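Local coordinates for GTPase activator-like protein (Chaetomium thermophilum, PDB 5HIU) that forms the N-terminal, all-helical part of fungal TSC2, whose full-length form probably acts as a GTPase activator, at residues Val28-Arg39 with Ala60-Met68; Val340-Ser350 with Pro384-Lys395. All blocks are in the same frame, centred on the assembly; numbering follows the deposited sequence.

Contact 1 (Val28-Arg39 with Ala60-Met68); sequences VAKLKNGHLSER and AIWHAAKDM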
# COMPACT_ATOMS: atom_id res chain seq x y z
N VAL A 28 -1.77 39.73 23.90
CA VAL A 28 -0.42 39.17 23.82
C VAL A 28 0.36 39.47 25.08
O VAL A 28 1.12 38.64 25.56
CB VAL A 28 0.37 39.69 22.59
CG1 VAL A 28 1.80 39.18 22.63
CG2 VAL A 28 -0.29 39.23 21.31
N ALA A 29 0.19 40.67 25.62
CA ALA A 29 0.80 41.01 26.90
C ALA A 29 0.36 40.00 27.98
O ALA A 29 1.18 39.42 28.69
CB ALA A 29 0.46 42.43 27.31
N LYS A 30 -0.95 39.78 28.06
CA LYS A 30 -1.50 38.82 29.02
C LYS A 30 -1.04 37.41 28.69
O LYS A 30 -0.73 36.62 29.59
CB LYS A 30 -3.02 38.88 29.02
CG LYS A 30 -3.57 40.21 29.52
CD LYS A 30 -5.08 40.25 29.44
CE LYS A 30 -5.65 41.44 30.21
NZ LYS A 30 -7.12 41.52 30.04
N LEU A 31 -0.98 37.09 27.40
CA LEU A 31 -0.51 35.77 26.96
C LEU A 31 0.93 35.51 27.39
O LEU A 31 1.28 34.39 27.75
CB LEU A 31 -0.65 35.64 25.45
CG LEU A 31 -0.25 34.28 24.85
CD1 LEU A 31 -1.12 33.15 25.37
CD2 LEU A 31 -0.31 34.35 23.33
N LYS A 32 1.76 36.55 27.35
CA LYS A 32 3.15 36.43 27.76
C LYS A 32 3.26 36.48 29.28
O LYS A 32 3.95 35.65 29.86
CB LYS A 32 4.01 37.53 27.12
CG LYS A 32 4.18 37.33 25.62
CD LYS A 32 5.16 38.29 24.95
CE LYS A 32 5.36 37.85 23.50
NZ LYS A 32 6.30 38.67 22.69
N ASN A 33 2.56 37.43 29.90
CA ASN A 33 2.80 37.78 31.31
C ASN A 33 1.74 37.37 32.32
O ASN A 33 1.99 37.45 33.51
CB ASN A 33 2.99 39.29 31.45
CG ASN A 33 4.06 39.84 30.54
OD1 ASN A 33 4.55 39.16 29.64
ND2 ASN A 33 4.43 41.09 30.77
N GLY A 34 0.56 36.98 31.86
CA GLY A 34 -0.54 36.67 32.79
C GLY A 34 -0.20 35.47 33.65
O GLY A 34 0.74 34.72 33.35
N HIS A 35 -0.95 35.28 34.74
CA HIS A 35 -0.89 34.02 35.47
C HIS A 35 -1.48 32.97 34.55
O HIS A 35 -2.30 33.29 33.69
CB HIS A 35 -1.67 34.09 36.77
CG HIS A 35 -1.24 35.18 37.70
ND1 HIS A 35 0.04 35.24 38.23
CD2 HIS A 35 -1.91 36.24 38.21
CE1 HIS A 35 0.13 36.30 39.02
NE2 HIS A 35 -1.04 36.92 39.02
N LEU A 36 -1.08 31.72 34.71
CA LEU A 36 -1.41 30.71 33.71
C LEU A 36 -2.87 30.74 33.27
O LEU A 36 -3.15 30.66 32.08
CB LEU A 36 -1.04 29.32 34.21
CG LEU A 36 -1.24 28.22 33.16
CD1 LEU A 36 -0.65 28.63 31.82
CD2 LEU A 36 -0.61 26.91 33.61
N SER A 37 -3.79 30.87 34.21
CA SER A 37 -5.20 30.88 33.85
C SER A 37 -5.52 32.08 32.96
O SER A 37 -6.45 32.05 32.17
CB SER A 37 -6.10 30.90 35.10
OG SER A 37 -6.24 32.22 35.62
N GLU A 38 -4.75 33.15 33.11
CA GLU A 38 -4.96 34.35 32.31
C GLU A 38 -4.46 34.08 30.92
O GLU A 38 -5.10 34.49 29.95
CB GLU A 38 -4.24 35.56 32.92
CG GLU A 38 -4.59 35.79 34.38
CD GLU A 38 -4.05 37.10 34.94
OE1 GLU A 38 -2.82 37.32 34.88
OE2 GLU A 38 -4.86 37.90 35.46
N ARG A 39 -3.33 33.38 30.84
CA ARG A 39 -2.72 33.02 29.56
C ARG A 39 -3.65 32.14 28.75
O ARG A 39 -3.78 32.32 27.54
CB ARG A 39 -1.39 32.28 29.78
CG ARG A 39 -0.35 33.05 30.59
CD ARG A 39 0.94 32.26 30.66
NE ARG A 39 1.61 32.31 29.36
CZ ARG A 39 2.44 31.38 28.89
NH1 ARG A 39 2.71 30.28 29.60
NH2 ARG A 39 2.99 31.54 27.68
N ALA A 60 5.05 36.97 17.19
CA ALA A 60 5.24 37.22 18.62
C ALA A 60 4.18 36.48 19.45
O ALA A 60 4.43 36.04 20.57
CB ALA A 60 5.21 38.71 18.90
N ILE A 61 3.00 36.35 18.86
CA ILE A 61 1.95 35.50 19.41
C ILE A 61 2.46 34.05 19.53
O ILE A 61 2.20 33.37 20.51
CB ILE A 61 0.67 35.58 18.55
CG1 ILE A 61 0.04 36.98 18.63
CG2 ILE A 61 -0.35 34.56 19.01
CD1 ILE A 61 -0.95 37.28 17.53
N TRP A 62 3.18 33.58 18.52
CA TRP A 62 3.69 32.22 18.55
C TRP A 62 4.57 32.06 19.77
O TRP A 62 4.39 31.13 20.55
CB TRP A 62 4.49 31.89 17.29
CG TRP A 62 5.00 30.49 17.29
CD1 TRP A 62 6.18 30.04 17.81
CD2 TRP A 62 4.33 29.34 16.75
NE1 TRP A 62 6.29 28.68 17.62
CE2 TRP A 62 5.17 28.23 16.99
CE3 TRP A 62 3.12 29.15 16.09
CZ2 TRP A 62 4.82 26.94 16.58
CZ3 TRP A 62 2.77 27.86 15.69
CH2 TRP A 62 3.64 26.77 15.93
N HIS A 63 5.50 32.99 19.94
CA HIS A 63 6.49 32.87 20.99
C HIS A 63 5.86 33.00 22.35
O HIS A 63 6.21 32.29 23.30
CB HIS A 63 7.55 33.94 20.85
CG HIS A 63 8.25 33.92 19.54
ND1 HIS A 63 8.40 32.78 18.79
CD2 HIS A 63 8.87 34.91 18.87
CE1 HIS A 63 9.06 33.08 17.68
NE2 HIS A 63 9.37 34.36 17.71
N ALA A 64 4.92 33.93 22.46
CA ALA A 64 4.19 34.09 23.70
C ALA A 64 3.66 32.74 24.20
O ALA A 64 3.75 32.45 25.38
CB ALA A 64 3.06 35.09 23.51
N ALA A 65 3.13 31.92 23.28
CA ALA A 65 2.30 30.75 23.62
C ALA A 65 2.98 29.41 23.58
O ALA A 65 2.51 28.49 24.24
CB ALA A 65 1.10 30.71 22.69
N LYS A 66 4.05 29.26 22.78
CA LYS A 66 4.62 27.94 22.50
C LYS A 66 4.96 27.08 23.72
O LYS A 66 4.87 25.85 23.65
CB LYS A 66 5.82 28.03 21.58
CG LYS A 66 6.99 28.85 22.10
CD LYS A 66 7.90 29.23 20.93
CE LYS A 66 8.98 30.20 21.32
NZ LYS A 66 10.31 29.54 21.32
N ASP A 67 5.32 27.71 24.83
CA ASP A 67 5.61 26.99 26.07
C ASP A 67 4.40 26.28 26.67
O ASP A 67 4.55 25.26 27.33
CB ASP A 67 6.21 27.92 27.12
CG ASP A 67 5.23 28.96 27.59
OD1 ASP A 67 4.45 28.68 28.52
OD2 ASP A 67 5.21 30.06 27.01
N MET A 68 3.20 26.81 26.41
CA MET A 68 1.96 26.23 26.95
C MET A 68 1.62 24.83 26.39
O MET A 68 0.80 24.11 26.96
CB MET A 68 0.78 27.17 26.70
CG MET A 68 0.92 28.53 27.34
SD MET A 68 -0.38 29.71 26.90
CE MET A 68 -1.74 29.04 27.85
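Arg39 reaches Asp67 because its CG lies beside its own backbone N (chi1 -57°) and its chain bends at chi3 (73°), while Asp67 turns its CG between backbone N and carbonyl carbon, lifting the carboxylate to meet it. The salt bridge is end-on and two-pronged. NH1 of Arg39 donates to OD1 of Asp67 at 2.6 Å and NH2 donates to OD2 at 2.8 Å, each oxygen using its syn lone pair, with the two flat groups almost coplanar. Another part of the guanidinium edge turns to its own segment: NE of Arg39 gives a nearly straight bond to Leu31 O, 2.7 Å long, near the end of helix 22-33. Three bonds thus fix the rotation of the group, and CG of Met68 lies over one of its faces. The arrangement is consistent with an alpha solenoid; here segments 28-33 and 60-65, of helices separated in sequence by helix 36-52, run side by side, their axes 8.7 Å apart at an angle of 28°. Ala64, small enough for such an approach, takes CG of Lys32 against its CB at 3.3 Å and CD2 of Leu31 at 3.5 Å. CD1 of Leu31 touches SD of Met68, and CG2 of Val28 meets CG1 of Ile61 at 3.5 Å, the two side chains crossing at about a right angle. Helix 36-52 backs this apolar side, with Val50 against Ile61 and Ala42 and Leu46 against Leu31.

Contact 2 (Val340-Ser350 with Pro384-Lys395); sequences VGGLANVSKSS and PIFDVAAQCATK
Val388 is the bump that fits the hollow: its side chain enters a pocket on helix 336-348 bordered by Val340, Leu343, Ala344 and Ser347, a knob-into-hole contact. Its two methyls divide the work. With CG1 anti to the backbone N (chi1 176°), that branch faces Leu343 and Ser347, 4.1 Å from CB of the serine, whereas CG2 lies against the backbone of Ala344, 4.1 Å from its CA. One turn before Ala344, Val340 packs with both methyls on the other helix, its CG1 against CB of Pro384 at 3.9 Å and its CG2 against CG1 of Ile385, which it crosses at about a right angle. The helix segments 340-348 and 384-391 run nearly parallel, 17° apart with axes 9.4 Å from each other, consistent with side-by-side packing in an alpha solenoid. Helix 352-366 also packs here, Ile358 touching both Val388 and Cys392.

Farther along, Ser347 points its OG at the aliphatic part of Gln391, 3.4 Å from CB, and the bent glutamine chain carries NE2 over CG of Lys348, also at 3.4 Å. At the end of the contact, Lys395 lays its CE beside Ser350 O at 3.7 Å. No clear hydrogen bond or salt bridge spans the two segments, which implies that their association rests chiefly on the fit of apolar surfaces, with polar side chains contributing largely through their carbon atoms.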
# COMPACT_ATOMS: atom_id res chain seq x y z
N VAL A 340 6.41 -21.73 -17.23
CA VAL A 340 6.06 -23.15 -17.13
C VAL A 340 6.99 -23.84 -16.14
O VAL A 340 6.54 -24.69 -15.37
CB VAL A 340 6.10 -23.82 -18.52
CG1 VAL A 340 5.77 -25.30 -18.43
CG2 VAL A 340 5.11 -23.14 -19.44
N GLY A 341 8.27 -23.47 -16.16
CA GLY A 341 9.23 -23.96 -15.18
C GLY A 341 8.74 -23.67 -13.78
O GLY A 341 8.73 -24.55 -12.91
N GLY A 342 8.31 -22.42 -13.57
CA GLY A 342 7.72 -21.99 -12.30
C GLY A 342 6.43 -22.73 -11.96
O GLY A 342 6.23 -23.14 -10.83
N LEU A 343 5.56 -22.90 -12.96
CA LEU A 343 4.25 -23.50 -12.73
C LEU A 343 4.33 -24.96 -12.32
O LEU A 343 3.43 -25.47 -11.63
CB LEU A 343 3.39 -23.39 -13.98
CG LEU A 343 2.95 -21.99 -14.43
CD1 LEU A 343 2.82 -21.96 -15.95
CD2 LEU A 343 1.64 -21.58 -13.77
N ALA A 344 5.39 -25.65 -12.75
CA ALA A 344 5.52 -27.08 -12.50
C ALA A 344 5.71 -27.34 -11.01
O ALA A 344 4.90 -28.03 -10.37
CB ALA A 344 6.66 -27.67 -13.31
N ASN A 345 6.78 -26.75 -10.47
CA ASN A 345 7.07 -26.77 -9.04
C ASN A 345 5.78 -26.75 -8.25
O ASN A 345 5.50 -27.67 -7.48
CB ASN A 345 7.92 -25.56 -8.65
CG ASN A 345 9.41 -25.77 -8.88
OD1 ASN A 345 9.87 -26.89 -9.17
ND2 ASN A 345 10.18 -24.70 -8.74
N VAL A 346 4.98 -25.72 -8.49
CA VAL A 346 3.81 -25.44 -7.68
C VAL A 346 2.77 -26.53 -7.77
O VAL A 346 2.26 -26.97 -6.75
CB VAL A 346 3.13 -24.11 -8.07
CG1 VAL A 346 1.91 -23.85 -7.19
CG2 VAL A 346 4.12 -22.95 -7.98
N SER A 347 2.46 -26.96 -8.99
CA SER A 347 1.35 -27.91 -9.21
C SER A 347 1.41 -29.20 -8.39
O SER A 347 0.38 -29.87 -8.21
CB SER A 347 1.23 -28.29 -10.69
OG SER A 347 0.03 -29.02 -10.91
N LYS A 348 2.60 -29.55 -7.91
CA LYS A 348 2.78 -30.70 -7.03
C LYS A 348 2.02 -30.52 -5.72
O LYS A 348 1.15 -31.33 -5.39
CB LYS A 348 4.26 -30.94 -6.74
CG LYS A 348 5.07 -31.40 -7.94
CD LYS A 348 6.51 -31.70 -7.54
CE LYS A 348 7.29 -32.31 -8.69
NZ LYS A 348 8.65 -32.75 -8.27
N SER A 349 2.33 -29.45 -5.00
CA SER A 349 1.80 -29.21 -3.65
C SER A 349 0.27 -29.02 -3.67
O SER A 349 -0.41 -29.42 -4.62
CB SER A 349 2.49 -27.99 -3.00
OG SER A 349 1.95 -26.73 -3.41
N SER A 350 -0.25 -28.45 -2.58
CA SER A 350 -1.57 -27.81 -2.55
C SER A 350 -2.76 -28.72 -2.87
O SER A 350 -2.63 -29.95 -3.00
CB SER A 350 -1.59 -26.67 -3.55
OG SER A 350 -2.11 -27.14 -4.78
N PRO A 384 4.86 -29.21 -22.54
CA PRO A 384 5.24 -28.85 -21.18
C PRO A 384 4.05 -28.31 -20.40
O PRO A 384 3.76 -28.82 -19.31
CB PRO A 384 6.32 -27.78 -21.39
CG PRO A 384 6.82 -27.98 -22.79
CD PRO A 384 5.64 -28.47 -23.56
N ILE A 385 3.32 -27.35 -20.98
CA ILE A 385 2.17 -26.72 -20.31
C ILE A 385 1.06 -27.71 -20.12
O ILE A 385 0.43 -27.73 -19.06
CB ILE A 385 1.61 -25.50 -21.08
CG1 ILE A 385 2.62 -24.38 -21.04
CG2 ILE A 385 0.33 -24.97 -20.42
CD1 ILE A 385 2.28 -23.19 -21.90
N PHE A 386 0.81 -28.53 -21.13
CA PHE A 386 -0.23 -29.54 -21.02
C PHE A 386 0.07 -30.55 -19.91
O PHE A 386 -0.85 -31.13 -19.32
CB PHE A 386 -0.43 -30.27 -22.35
CG PHE A 386 -1.29 -29.52 -23.33
CD1 PHE A 386 -2.49 -28.93 -22.94
CD2 PHE A 386 -0.92 -29.43 -24.67
CE1 PHE A 386 -3.28 -28.25 -23.85
CE2 PHE A 386 -1.70 -28.75 -25.58
CZ PHE A 386 -2.89 -28.16 -25.17
N ASP A 387 1.36 -30.77 -19.62
CA ASP A 387 1.75 -31.72 -18.58
C ASP A 387 1.44 -31.15 -17.20
O ASP A 387 0.94 -31.88 -16.33
CB ASP A 387 3.24 -32.11 -18.69
N VAL A 388 1.70 -29.85 -17.01
CA VAL A 388 1.27 -29.15 -15.80
C VAL A 388 -0.25 -29.22 -15.68
O VAL A 388 -0.78 -29.61 -14.63
CB VAL A 388 1.67 -27.66 -15.78
CG1 VAL A 388 1.10 -26.99 -14.53
CG2 VAL A 388 3.18 -27.48 -15.81
N ALA A 389 -0.94 -28.85 -16.75
CA ALA A 389 -2.38 -28.82 -16.73
C ALA A 389 -2.94 -30.11 -16.18
O ALA A 389 -3.87 -30.08 -15.39
CB ALA A 389 -2.94 -28.56 -18.11
N ALA A 390 -2.36 -31.23 -16.61
CA ALA A 390 -2.83 -32.56 -16.24
C ALA A 390 -2.60 -32.84 -14.77
O ALA A 390 -3.47 -33.36 -14.08
CB ALA A 390 -2.15 -33.63 -17.09
N GLN A 391 -1.42 -32.47 -14.29
CA GLN A 391 -1.11 -32.57 -12.87
C GLN A 391 -2.19 -31.90 -12.00
O GLN A 391 -2.49 -32.40 -10.92
CB GLN A 391 0.26 -31.96 -12.58
CG GLN A 391 0.82 -32.35 -11.23
CD GLN A 391 2.32 -32.61 -11.26
OE1 GLN A 391 2.95 -32.53 -12.32
NE2 GLN A 391 2.89 -32.93 -10.11
N CYS A 392 -2.77 -30.79 -12.46
CA CYS A 392 -3.89 -30.15 -11.76
C CYS A 392 -5.18 -30.96 -11.83
O CYS A 392 -6.13 -30.70 -11.08
CB CYS A 392 -4.18 -28.75 -12.32
SG CYS A 392 -2.73 -27.72 -12.56
N ALA A 393 -5.24 -31.90 -12.78
CA ALA A 393 -6.34 -32.87 -12.86
C ALA A 393 -6.19 -33.97 -11.81
O ALA A 393 -7.17 -34.67 -11.51
CB ALA A 393 -6.41 -33.46 -14.26
N THR A 394 -4.99 -34.13 -11.26
CA THR A 394 -4.76 -35.03 -10.12
C THR A 394 -5.51 -34.53 -8.89
O THR A 394 -5.90 -35.31 -8.03
CB THR A 394 -3.27 -35.15 -9.73
OG1 THR A 394 -2.78 -33.88 -9.31
CG2 THR A 394 -2.43 -35.69 -10.88
N LYS A 395 -5.71 -33.22 -8.81
CA LYS A 395 -6.48 -32.64 -7.74
C LYS A 395 -7.95 -32.48 -8.13
O LYS A 395 -8.61 -31.54 -7.72
CB LYS A 395 -5.84 -31.32 -7.32
CG LYS A 395 -4.35 -31.43 -7.01
CD LYS A 395 -4.11 -32.45 -5.91
CE LYS A 395 -2.64 -32.63 -5.59
NZ LYS A 395 -2.47 -33.64 -4.50

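How the contacts relate
Contacts 1 and 2 illustrate how one architectural rule can be met by different chemistry. Both join near-parallel helices of the same elongated chain and bury almost equal surface, 491 and 492 Å², yet contact 1 adds a charged clasp to its apolar packing, whereas contact 2 depends on interlocking shape. They follow one another in sequence, the first closing before the second opens, and lie on opposite sides of the chain's centre. Their centres are 74 Å apart and their nearest atoms about 55 Å, so neither touches the other; the intervening helices connect them. Each therefore joins helices locally, at its own place along the elongated helical chain.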